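Local coordinates for protein ferritin, putative (Archaeoglobus fulgidus, PDB 5LS9) that probably takes up and stores iron inside a 24-subunit ferritin shell, here humanized for cell-targeted delivery, at residues F[19-30]-F[45-56]. The protein carries 10 engineered substitutions. Residues are numbered along the deposited sequence; the frame is centred on the assembly and turned at random.
Sequences EIYSAYLYLSMA and MRVQWQEELCHA. Engineered in segment 45-56: C54 (natural residue Met). With MG (magnesium ion), chain M.
Segments 19-30 and 45-56 run antiparallel at 167°, their axes 7.9 Å apart at closest approach, and A23 backs onto W49 where the backbones come nearest. They pair the first two long helices, 6-35 and 39-65, of the ferritin four-helix bundle, and a magnesium ion bridges them at one end. E19 clasps the ion with both carboxylate oxygens, OE1 at 2.4 Å and OE2 at 2.7 Å, while E52 binds through OE1, the carboxylate planes nearly coplanar. Q15 NE2 hydrogen-bonds E19 OE2, and Q129 of helix 116-146 belongs to the same magnesium site, which probably corresponds to the ferroxidase centre of ferritins. The E52 side chain is also a knob set among E19, S22, A23 and Y26.

Next along the interface, Q48 lays its CG over one face of the Y26 ring, 3.8 Å from the centroid, while its amide goes on to R163. E52 CG and M45 SD reach the same ring obliquely, the sulfur as a Met-aromatic contact. With the ring cut back to an alanine here, Q48 CG is likely to lose the face it rests on, and a gap to open between M45 and E52. The M45 sulfur lies 3.5 Å from M29 CB.

On the other flank, L27 CG stands anti to the backbone N (chi1 180°), which carries CD2 over the six-membered ring of W49, while L53 CD2 lies over the opposite face. W49 and L53 also pack against L53 of a second subunit. The indole edge points at the first helix, where W49 CE3 lies 3.4 Å from A23 O.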
loop_
_atom_site.group_PDB
_atom_site.type_symbol
_atom_site.label_atom_id
_atom_site.label_comp_id
_atom_site.label_asym_id
_atom_site.label_seq_id
_atom_site.Cartn_x
_atom_site.Cartn_y
_atom_site.Cartn_z
ATOM N N GLU F 19 2.430 52.721 -22.929
ATOM C CA GLU F 19 1.973 51.361 -22.714
ATOM C C GLU F 19 0.452 51.342 -22.547
ATOM O O GLU F 19 -0.218 50.458 -23.087
ATOM C CB GLU F 19 2.663 50.734 -21.489
ATOM C CG GLU F 19 4.171 50.522 -21.626
ATOM C CD GLU F 19 4.554 49.380 -22.558
ATOM O OE1 GLU F 19 3.665 48.834 -23.251
ATOM O OE2 GLU F 19 5.756 49.012 -22.592
ATOM N N ILE F 20 -0.091 52.314 -21.814
ATOM C CA ILE F 20 -1.548 52.397 -21.621
ATOM C C ILE F 20 -2.270 52.784 -22.926
ATOM O O ILE F 20 -3.378 52.308 -23.186
ATOM C CB ILE F 20 -1.948 53.314 -20.433
ATOM C CG1 ILE F 20 -1.539 52.663 -19.108
ATOM C CG2 ILE F 20 -3.453 53.525 -20.385
ATOM C CD1 ILE F 20 -1.557 53.597 -17.917
ATOM N N TYR F 21 -1.648 53.615 -23.760
ATOM C CA TYR F 21 -2.223 53.875 -25.076
ATOM C C TYR F 21 -2.162 52.613 -25.956
ATOM O O TYR F 21 -3.123 52.293 -26.655
ATOM C CB TYR F 21 -1.556 55.063 -25.777
ATOM C CG TYR F 21 -2.067 55.240 -27.194
ATOM C CD1 TYR F 21 -3.436 55.356 -27.453
ATOM C CD2 TYR F 21 -1.192 55.255 -28.276
ATOM C CE1 TYR F 21 -3.915 55.491 -28.745
ATOM C CE2 TYR F 21 -1.664 55.401 -29.572
ATOM C CZ TYR F 21 -3.025 55.516 -29.798
ATOM O OH TYR F 21 -3.495 55.658 -31.077
ATOM N N SER F 22 -1.037 51.898 -25.906
ATOM C CA SER F 22 -0.892 50.633 -26.634
ATOM C C SER F 22 -2.037 49.684 -26.286
ATOM O O SER F 22 -2.613 49.061 -27.170
ATOM C CB SER F 22 0.464 49.974 -26.337
ATOM O OG SER F 22 1.543 50.874 -26.568
ATOM N N ALA F 23 -2.382 49.596 -25.003
ATOM C CA ALA F 23 -3.539 48.807 -24.562
ATOM C C ALA F 23 -4.838 49.320 -25.181
ATOM O O ALA F 23 -5.591 48.575 -25.792
ATOM C CB ALA F 23 -3.642 48.831 -23.045
ATOM N N TYR F 24 -5.086 50.613 -25.033
ATOM C CA TYR F 24 -6.274 51.222 -25.602
ATOM C C TYR F 24 -6.354 50.982 -27.127
ATOM O O TYR F 24 -7.440 50.791 -27.674
ATOM C CB TYR F 24 -6.312 52.721 -25.254
ATOM C CG TYR F 24 -7.707 53.306 -25.123
ATOM C CD1 TYR F 24 -8.667 52.709 -24.300
ATOM C CD2 TYR F 24 -8.065 54.463 -25.809
ATOM C CE1 TYR F 24 -9.944 53.237 -24.184
ATOM C CE2 TYR F 24 -9.342 54.999 -25.696
ATOM C CZ TYR F 24 -10.277 54.386 -24.882
ATOM O OH TYR F 24 -11.543 54.924 -24.774
ATOM N N LEU F 25 -5.209 50.961 -27.806
ATOM C CA LEU F 25 -5.173 50.672 -29.247
ATOM C C LEU F 25 -5.654 49.257 -29.546
ATOM O O LEU F 25 -6.506 49.059 -30.419
ATOM C CB LEU F 25 -3.758 50.868 -29.812
ATOM C CG LEU F 25 -3.503 50.580 -31.301
ATOM C CD1 LEU F 25 -4.217 51.592 -32.185
ATOM C CD2 LEU F 25 -2.014 50.569 -31.615
ATOM N N TYR F 26 -5.105 48.276 -28.829
ATOM C CA TYR F 26 -5.423 46.869 -29.093
ATOM C C TYR F 26 -6.860 46.549 -28.717
ATOM O O TYR F 26 -7.493 45.710 -29.354
ATOM C CB TYR F 26 -4.445 45.930 -28.378
ATOM C CG TYR F 26 -3.003 46.119 -28.812
ATOM C CD1 TYR F 26 -2.642 46.026 -30.146
ATOM C CD2 TYR F 26 -2.008 46.381 -27.887
ATOM C CE1 TYR F 26 -1.332 46.200 -30.539
ATOM C CE2 TYR F 26 -0.699 46.550 -28.273
ATOM C CZ TYR F 26 -0.371 46.459 -29.596
ATOM O OH TYR F 26 0.929 46.635 -29.966
ATOM N N LEU F 27 -7.381 47.240 -27.707
ATOM C CA LEU F 27 -8.805 47.170 -27.406
ATOM C C LEU F 27 -9.612 47.593 -28.636
ATOM O O LEU F 27 -10.514 46.873 -29.062
ATOM C CB LEU F 27 -9.163 48.044 -26.201
ATOM C CG LEU F 27 -10.640 48.051 -25.791
ATOM C CD1 LEU F 27 -11.206 46.638 -25.685
ATOM C CD2 LEU F 27 -10.820 48.793 -24.476
ATOM N N SER F 28 -9.260 48.742 -29.218
ATOM C CA SER F 28 -9.931 49.248 -30.426
ATOM C C SER F 28 -9.822 48.314 -31.637
ATOM O O SER F 28 -10.695 48.333 -32.510
ATOM C CB SER F 28 -9.397 50.635 -30.810
ATOM O OG SER F 28 -10.095 51.164 -31.931
ATOM N N MET F 29 -8.753 47.524 -31.715
ATOM C CA MET F 29 -8.638 46.516 -32.774
ATOM C C MET F 29 -9.602 45.354 -32.520
ATOM O O MET F 29 -10.232 44.852 -33.456
ATOM C CB MET F 29 -7.199 46.016 -32.918
ATOM C CG MET F 29 -6.308 46.978 -33.681
ATOM S SD MET F 29 -4.554 46.668 -33.438
ATOM C CE MET F 29 -3.843 47.925 -34.491
ATOM N N ALA F 30 -9.738 44.949 -31.255
ATOM C CA ALA F 30 -10.692 43.896 -30.870
ATOM C C ALA F 30 -12.109 44.238 -31.328
ATOM O O ALA F 30 -12.820 43.385 -31.853
ATOM C CB ALA F 30 -10.667 43.670 -29.364
ATOM N N MET F 45 -6.426 40.281 -29.666
ATOM C CA MET F 45 -6.246 41.676 -29.266
ATOM C C MET F 45 -6.653 41.915 -27.800
ATOM O O MET F 45 -5.953 42.613 -27.074
ATOM C CB MET F 45 -7.028 42.592 -30.199
ATOM C CG MET F 45 -6.571 42.518 -31.651
ATOM S SD MET F 45 -5.029 43.396 -31.974
ATOM C CE MET F 45 -4.488 42.581 -33.463
ATOM N N ARG F 46 -7.767 41.322 -27.368
ATOM C CA ARG F 46 -8.211 41.412 -25.969
ATOM C C ARG F 46 -7.125 40.934 -25.008
ATOM O O ARG F 46 -6.910 41.529 -23.954
ATOM C CB ARG F 46 -9.483 40.579 -25.733
ATOM C CG ARG F 46 -10.748 41.106 -26.404
ATOM C CD ARG F 46 -11.436 42.183 -25.577
ATOM N NE ARG F 46 -12.169 41.629 -24.435
ATOM C CZ ARG F 46 -13.388 41.085 -24.490
ATOM N NH1 ARG F 46 -14.059 41.002 -25.642
ATOM N NH2 ARG F 46 -13.945 40.612 -23.375
ATOM N N VAL F 47 -6.454 39.844 -25.367
ATOM C CA VAL F 47 -5.365 39.320 -24.543
ATOM C C VAL F 47 -4.174 40.284 -24.592
ATOM O O VAL F 47 -3.566 40.596 -23.559
ATOM C CB VAL F 47 -4.948 37.897 -24.982
ATOM C CG1 VAL F 47 -3.672 37.458 -24.278
ATOM C CG2 VAL F 47 -6.063 36.898 -24.694
ATOM N N GLN F 48 -3.854 40.769 -25.788
ATOM C CA GLN F 48 -2.775 41.738 -25.949
ATOM C C GLN F 48 -3.068 43.025 -25.189
ATOM O O GLN F 48 -2.152 43.712 -24.762
ATOM C CB GLN F 48 -2.581 42.059 -27.423
ATOM C CG GLN F 48 -1.312 42.834 -27.717
ATOM C CD GLN F 48 -0.070 41.982 -27.577
ATOM O OE1 GLN F 48 0.117 41.020 -28.321
ATOM N NE2 GLN F 48 0.792 42.334 -26.628
ATOM N N TRP F 49 -4.360 43.336 -25.069
ATOM C CA TRP F 49 -4.888 44.478 -24.296
ATOM C C TRP F 49 -4.593 44.306 -22.814
ATOM O O TRP F 49 -3.999 45.185 -22.190
ATOM C CB TRP F 49 -6.411 44.673 -24.596
ATOM C CG TRP F 49 -7.389 44.949 -23.429
ATOM C CD1 TRP F 49 -8.205 44.036 -22.815
ATOM C CD2 TRP F 49 -7.680 46.216 -22.806
ATOM N NE1 TRP F 49 -8.955 44.643 -21.840
ATOM C CE2 TRP F 49 -8.656 45.978 -21.809
ATOM C CE3 TRP F 49 -7.198 47.524 -22.980
ATOM C CZ2 TRP F 49 -9.163 46.995 -20.994
ATOM C CZ3 TRP F 49 -7.706 48.539 -22.170
ATOM C CH2 TRP F 49 -8.680 48.264 -21.189
ATOM N N GLN F 50 -4.983 43.160 -22.266
ATOM C CA GLN F 50 -4.662 42.830 -20.882
ATOM C C GLN F 50 -3.152 42.824 -20.676
ATOM O O GLN F 50 -2.649 43.453 -19.747
ATOM C CB GLN F 50 -5.225 41.460 -20.505
ATOM C CG GLN F 50 -6.741 41.404 -20.413
ATOM C CD GLN F 50 -7.285 40.005 -20.642
ATOM O OE1 GLN F 50 -7.650 39.649 -21.769
ATOM N NE2 GLN F 50 -7.321 39.197 -19.585
ATOM N N GLU F 51 -2.433 42.127 -21.552
ATOM C CA GLU F 51 -0.999 41.933 -21.370
ATOM C C GLU F 51 -0.204 43.236 -21.368
ATOM O O GLU F 51 0.716 43.398 -20.558
ATOM C CB GLU F 51 -0.448 40.993 -22.429
ATOM C CG GLU F 51 -0.776 39.539 -22.152
ATOM C CD GLU F 51 -0.341 38.632 -23.280
ATOM O OE1 GLU F 51 -0.708 37.439 -23.248
ATOM O OE2 GLU F 51 0.363 39.114 -24.197
ATOM N N GLU F 52 -0.554 44.156 -22.266
ATOM C CA GLU F 52 0.076 45.479 -22.285
ATOM C C GLU F 52 -0.347 46.266 -21.044
ATOM O O GLU F 52 0.437 47.044 -20.492
ATOM C CB GLU F 52 -0.270 46.232 -23.573
ATOM C CG GLU F 52 0.353 45.630 -24.831
ATOM C CD GLU F 52 1.826 45.985 -25.041
ATOM O OE1 GLU F 52 2.372 46.840 -24.301
ATOM O OE2 GLU F 52 2.451 45.400 -25.958
ATOM N N LEU F 53 -1.581 46.032 -20.601
ATOM C CA LEU F 53 -2.091 46.606 -19.354
ATOM C C LEU F 53 -1.300 46.104 -18.125
ATOM O O LEU F 53 -1.140 46.833 -17.144
ATOM C CB LEU F 53 -3.583 46.294 -19.194
ATOM C CG LEU F 53 -4.471 47.421 -18.684
ATOM C CD1 LEU F 53 -4.608 48.536 -19.710
ATOM C CD2 LEU F 53 -5.835 46.865 -18.339
ATOM N N CYS F 54 -0.812 44.867 -18.178
ATOM C CA CYS F 54 0.046 44.333 -17.113
ATOM C C CYS F 54 1.426 44.991 -17.128
ATOM O O CYS F 54 1.958 45.329 -16.071
ATOM C CB CYS F 54 0.191 42.805 -17.227
ATOM S SG CYS F 54 -0.937 41.864 -16.171
ATOM N N HIS F 55 1.987 45.167 -18.329
ATOM C CA HIS F 55 3.303 45.804 -18.525
ATOM C C HIS F 55 3.341 47.181 -17.900
ATOM O O HIS F 55 4.318 47.554 -17.261
ATOM C CB HIS F 55 3.621 45.946 -20.016
ATOM C CG HIS F 55 3.872 44.644 -20.716
ATOM N ND1 HIS F 55 4.326 44.578 -22.017
ATOM C CD2 HIS F 55 3.743 43.362 -20.297
ATOM C CE1 HIS F 55 4.453 43.313 -22.372
ATOM N NE2 HIS F 55 4.107 42.555 -21.347
ATOM N N ALA F 56 2.268 47.936 -18.106
ATOM C CA ALA F 56 2.088 49.226 -17.452
ATOM C C ALA F 56 2.158 49.104 -15.927
ATOM O O ALA F 56 2.882 49.853 -15.277
ATOM C CB ALA F 56 0.762 49.836 -17.863
HETATM MG MG MG M . 4.815 47.003 -24.182
#